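Keto/oxoacid ferredoxin oxidoreductase, gamma subunit (Geobacter sulfurreducens, PDB 3ON3) is the gamma subunit of a keto/oxoacid ferredoxin oxidoreductase, which probably couples oxidation of 2-oxoacids to reduction of ferredoxin. Local coordinates at residues G92-V97 with G137-L142; D98-T103 with I117-K122. One frame throughout, in Å; residues are numbered along the deposited sequence.

Contact 1 (G92-V97 with G137-L142); sequences GGVLLV and GAMVAL
An inner strand of the mixed beta sheet, 93-98, is packed here against helix 131-143, with alternate residues Val94 and Leu96 facing the helix. The axes of the two short segments run nearly antiparallel, at 155°, and come within 9.9 Å of each other. Leu96 meets three helical residues, Ala138, Met139 and Leu142. With its CG anti to the backbone N (chi1 170°), Leu96 CD2 lies 3.7 Å from Ala138 CB, while the other methyl, Leu96 CD1, meets Leu142 CD1 at 4.0 Å; the two leucine side chains cross at about a right angle. Two residues earlier on the strand, Val94 places CG1 4.1 Å from Leu142 CB. Met139, a selenomethionine bent at chi2 and chi3, extends its end toward Val94 and Leu96, but the placement of CE is doubtful. Leu75 of the neighbouring strand 71-76 touches both Leu96 and Met139, and helix 164-181 packs on Ala138 and Leu142 through Ala178. No hydrogen bond joins the two segments: the contact rests on apolar van der Waals packing of Val94 and Leu96 against Ala138, Met139 and Leu142, with no directional bond between strand and helix.

Contact 2 (D98-T103 with I117-K122); sequences DSDLVT and IINTAK
Asp98 OD2 accepts a hydrogen bond from the backbone N of Ile118 in the first turn of helix 117-125, at 2.9 Å and with an N-H...O angle of 169°. The donor arrives nearly along the C-O axis of the carboxylate. The N of Ile117 is also close but poorly angled, so a single bond carries the polar link. The other oxygen turns back on its own loop and forms an Asx motif: Asp98 OD1 accepts from Leu101 N at 3.0 Å, on the anti side and 31° out of the carboxylate plane, and more weakly from Asp100 N. One carboxylate thus ties the loop after strand 93-98 to the start of the helix, and its bonds on both oxygens restrict its rotation. The amide groups around this buried acid would probably stabilise its negative charge. With Asp98 CG anti to the backbone N (chi1 175°), the carboxylate is placed between its own loop and the first helical amides. Ile118 lies across this side chain at about a right angle, with its CD1 3.8 Å from Asp98 CG. Farther out, Asp98 pairs through its backbone with Ala76, and Leu77 touches both Ile117 and Ile118. Val134 of the following helix, 131-143, packs on Ile117. At the exposed margin, Asp100 OD1 comes within 3.9 Å of Asn119 CB.

Following the chain from the N terminus, strands 6-12, 36-43, 52-59 and 71-76 are laid down before strand 93-98, whose 92-97 portion forms one half of contact 1 and runs directly into the 98-103 loop of contact 2. The chain then returns through strand 111-115, beside 93-98 at the edge of the sheet within this chain, to helix 117-125, where contact 2 closes the shorter loop. Helix 131-143 follows, and contact 1 closes the longer loop, with contact 2 nested inside it. The centres lie about 14 Å apart, yet the contacts meet: Ile117 CD1 sits 4.1 Å from Leu96 CG, and Val97 packs on Val102. Together they tie two successive helices to one strand and its exit loop.

Contact 1 (G92-V97 with G137-L142)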
loop_
_atom_site.group_PDB
_atom_site.type_symbol
_atom_site.label_atom_id
_atom_site.label_comp_id
_atom_site.label_asym_id
_atom_site.label_seq_id
_atom_site.Cartn_x
_atom_site.Cartn_y
_atom_site.Cartn_z
ATOM N N GLY B 92 8.939 24.418 -10.240
ATOM C CA GLY B 92 9.219 24.863 -8.887
ATOM C C GLY B 92 8.871 23.793 -7.863
ATOM O O GLY B 92 8.997 24.009 -6.657
ATOM N N GLY B 93 8.431 22.631 -8.343
ATOM C CA GLY B 93 8.081 21.532 -7.466
ATOM C C GLY B 93 9.323 20.903 -6.882
ATOM O O GLY B 93 10.434 21.155 -7.339
ATOM N N VAL B 94 9.127 20.083 -5.855
ATOM C CA VAL B 94 10.221 19.419 -5.157
ATOM C C VAL B 94 10.706 18.203 -5.934
ATOM O O VAL B 94 9.929 17.316 -6.281
ATOM C CB VAL B 94 9.800 19.005 -3.714
ATOM C CG1 VAL B 94 10.738 17.946 -3.133
ATOM C CG2 VAL B 94 9.757 20.221 -2.818
ATOM N N LEU B 95 11.997 18.167 -6.223
ATOM C CA LEU B 95 12.552 17.031 -6.931
ATOM C C LEU B 95 13.657 16.414 -6.108
ATOM O O LEU B 95 14.694 17.003 -5.933
ATOM C CB LEU B 95 13.070 17.437 -8.310
ATOM C CG LEU B 95 13.857 16.346 -9.053
ATOM C CD1 LEU B 95 13.022 15.092 -9.230
ATOM C CD2 LEU B 95 14.386 16.834 -10.401
ATOM N N LEU B 96 13.411 15.223 -5.582
ATOM C CA LEU B 96 14.395 14.525 -4.771
ATOM C C LEU B 96 14.853 13.276 -5.491
ATOM O O LEU B 96 14.039 12.397 -5.828
ATOM C CB LEU B 96 13.797 14.152 -3.410
ATOM C CG LEU B 96 14.603 13.210 -2.507
ATOM C CD1 LEU B 96 15.869 13.902 -1.946
ATOM C CD2 LEU B 96 13.741 12.681 -1.380
ATOM N N VAL B 97 16.155 13.189 -5.719
ATOM C CA VAL B 97 16.713 12.037 -6.417
ATOM C C VAL B 97 17.860 11.428 -5.623
ATOM O O VAL B 97 18.380 12.059 -4.716
ATOM C CB VAL B 97 17.183 12.411 -7.854
ATOM C CG1 VAL B 97 16.063 13.109 -8.613
ATOM C CG2 VAL B 97 18.430 13.302 -7.823
ATOM N N GLY B 137 12.157 10.246 5.122
ATOM C CA GLY B 137 12.665 11.285 6.017
ATOM C C GLY B 137 13.049 12.512 5.205
ATOM O O GLY B 137 12.746 13.662 5.564
ATOM N N ALA B 138 13.699 12.266 4.078
ATOM C CA ALA B 138 14.093 13.366 3.198
ATOM C C ALA B 138 12.873 14.111 2.659
ATOM O O ALA B 138 12.863 15.341 2.649
ATOM C CB ALA B 138 14.965 12.868 2.073
HETATM N N MSE B 139 11.851 13.365 2.234
HETATM C CA MSE B 139 10.650 13.943 1.633
HETATM C C MSE B 139 9.858 14.775 2.628
HETATM O O MSE B 139 9.219 15.755 2.251
HETATM C CB MSE B 139 9.722 12.842 1.092
HETATM C CG MSE B 139 9.781 12.648 -0.390
HETATM SE SE MSE B 139 9.489 14.266 -1.471
HETATM C CE MSE B 139 10.828 13.748 -2.747
ATOM N N VAL B 140 9.866 14.345 3.886
ATOM C CA VAL B 140 9.189 15.072 4.965
ATOM C C VAL B 140 9.919 16.388 5.216
ATOM O O VAL B 140 9.291 17.443 5.284
ATOM C CB VAL B 140 9.098 14.210 6.268
ATOM C CG1 VAL B 140 8.579 15.024 7.473
ATOM C CG2 VAL B 140 8.218 12.946 6.028
ATOM N N ALA B 141 11.244 16.315 5.358
ATOM C CA ALA B 141 12.072 17.517 5.488
ATOM C C ALA B 141 11.784 18.543 4.385
ATOM O O ALA B 141 11.492 19.703 4.682
ATOM C CB ALA B 141 13.556 17.168 5.510
ATOM N N LEU B 142 11.816 18.102 3.125
ATOM C CA LEU B 142 11.676 19.017 1.979
ATOM C C LEU B 142 10.274 19.585 1.725
ATOM O O LEU B 142 10.143 20.716 1.298
ATOM C CB LEU B 142 12.205 18.372 0.685
ATOM C CG LEU B 142 13.677 17.961 0.640
ATOM C CD1 LEU B 142 13.955 17.137 -0.601
ATOM C CD2 LEU B 142 14.629 19.190 0.712
#

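Contact 2 (D98-T103 with I117-K122)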
loop_
_atom_site.group_PDB
_atom_site.type_symbol
_atom_site.label_atom_id
_atom_site.label_comp_id
_atom_site.label_asym_id
_atom_site.label_seq_id
_atom_site.Cartn_x
_atom_site.Cartn_y
_atom_site.Cartn_z
ATOM N N ASP B 98 18.231 10.193 -5.948
ATOM C CA ASP B 98 19.483 9.637 -5.458
ATOM C C ASP B 98 20.621 10.088 -6.378
ATOM O O ASP B 98 20.509 10.006 -7.603
ATOM C CB ASP B 98 19.429 8.115 -5.364
ATOM C CG ASP B 98 20.770 7.512 -4.968
ATOM O OD1 ASP B 98 21.752 7.710 -5.703
ATOM O OD2 ASP B 98 20.854 6.845 -3.923
ATOM N N SER B 99 21.711 10.569 -5.786
ATOM C CA SER B 99 22.767 11.222 -6.566
ATOM C C SER B 99 23.757 10.260 -7.217
ATOM O O SER B 99 24.423 10.612 -8.191
ATOM C CB SER B 99 23.520 12.242 -5.710
ATOM O OG SER B 99 24.163 11.606 -4.624
ATOM N N ASP B 100 23.865 9.058 -6.664
ATOM C CA ASP B 100 24.717 8.024 -7.237
ATOM C C ASP B 100 24.099 7.488 -8.522
ATOM O O ASP B 100 24.792 7.270 -9.514
ATOM C CB ASP B 100 24.911 6.878 -6.237
ATOM C CG ASP B 100 25.885 7.234 -5.124
ATOM O OD1 ASP B 100 25.538 7.062 -3.934
ATOM O OD2 ASP B 100 27.004 7.690 -5.443
ATOM N N LEU B 101 22.784 7.302 -8.495
ATOM C CA LEU B 101 22.081 6.613 -9.558
ATOM C C LEU B 101 21.396 7.552 -10.535
ATOM O O LEU B 101 21.261 7.237 -11.712
ATOM C CB LEU B 101 21.070 5.648 -8.958
ATOM C CG LEU B 101 21.742 4.472 -8.252
ATOM C CD1 LEU B 101 21.105 4.211 -6.902
ATOM C CD2 LEU B 101 21.719 3.229 -9.135
ATOM N N VAL B 102 20.951 8.701 -10.052
ATOM C CA VAL B 102 20.400 9.699 -10.949
ATOM C C VAL B 102 21.499 10.705 -11.246
ATOM O O VAL B 102 21.636 11.712 -10.557
ATOM C CB VAL B 102 19.162 10.390 -10.350
ATOM C CG1 VAL B 102 18.669 11.505 -11.265
ATOM C CG2 VAL B 102 18.050 9.358 -10.084
ATOM N N THR B 103 22.297 10.409 -12.270
ATOM C CA THR B 103 23.447 11.231 -12.618
ATOM C C THR B 103 23.107 12.230 -13.710
ATOM O O THR B 103 23.764 13.261 -13.842
ATOM C CB THR B 103 24.637 10.370 -13.073
ATOM O OG1 THR B 103 24.243 9.559 -14.186
ATOM C CG2 THR B 103 25.100 9.470 -11.943
ATOM N N ILE B 117 20.975 8.686 -1.142
ATOM C CA ILE B 117 19.887 8.026 -0.419
ATOM C C ILE B 117 20.120 6.541 -0.181
ATOM O O ILE B 117 19.995 6.045 0.942
ATOM C CB ILE B 117 18.550 8.163 -1.166
ATOM C CG1 ILE B 117 18.142 9.636 -1.268
ATOM C CG2 ILE B 117 17.470 7.373 -0.446
ATOM C CD1 ILE B 117 16.983 9.920 -2.236
ATOM N N ILE B 118 20.428 5.827 -1.251
ATOM C CA ILE B 118 20.565 4.381 -1.174
ATOM C C ILE B 118 21.774 4.010 -0.319
ATOM O O ILE B 118 21.726 3.089 0.487
ATOM C CB ILE B 118 20.662 3.747 -2.589
ATOM C CG1 ILE B 118 19.262 3.506 -3.162
ATOM C CG2 ILE B 118 21.337 2.410 -2.514
ATOM C CD1 ILE B 118 18.967 4.224 -4.433
ATOM N N ASN B 119 22.849 4.765 -0.482
ATOM C CA ASN B 119 24.102 4.472 0.178
ATOM C C ASN B 119 24.089 4.905 1.631
ATOM O O ASN B 119 24.781 4.330 2.467
ATOM C CB ASN B 119 25.237 5.165 -0.555
ATOM C CG ASN B 119 26.512 4.380 -0.497
ATOM O OD1 ASN B 119 27.369 4.635 0.350
ATOM N ND2 ASN B 119 26.645 3.403 -1.388
ATOM N N THR B 120 23.309 5.936 1.926
ATOM C CA THR B 120 23.041 6.284 3.312
ATOM C C THR B 120 22.442 5.056 4.001
ATOM O O THR B 120 22.968 4.580 5.007
ATOM C CB THR B 120 22.074 7.479 3.434
ATOM O OG1 THR B 120 22.720 8.677 2.968
ATOM C CG2 THR B 120 21.646 7.665 4.890
ATOM N N ALA B 121 21.352 4.534 3.439
ATOM C CA ALA B 121 20.705 3.351 3.990
ATOM C C ALA B 121 21.697 2.204 4.123
ATOM O O ALA B 121 21.771 1.550 5.171
ATOM C CB ALA B 121 19.520 2.929 3.102
ATOM N N LYS B 122 22.460 1.965 3.058
ATOM C CA LYS B 122 23.351 0.808 3.003
ATOM C C LYS B 122 24.565 0.920 3.933
ATOM O O LYS B 122 24.888 -0.023 4.647
ATOM C CB LYS B 122 23.798 0.509 1.563
ATOM C CG LYS B 122 24.529 -0.835 1.425
ATOM C CD LYS B 122 25.545 -0.898 0.278
ATOM C CE LYS B 122 26.432 -2.151 0.432
ATOM N NZ LYS B 122 27.603 -2.244 -0.509
#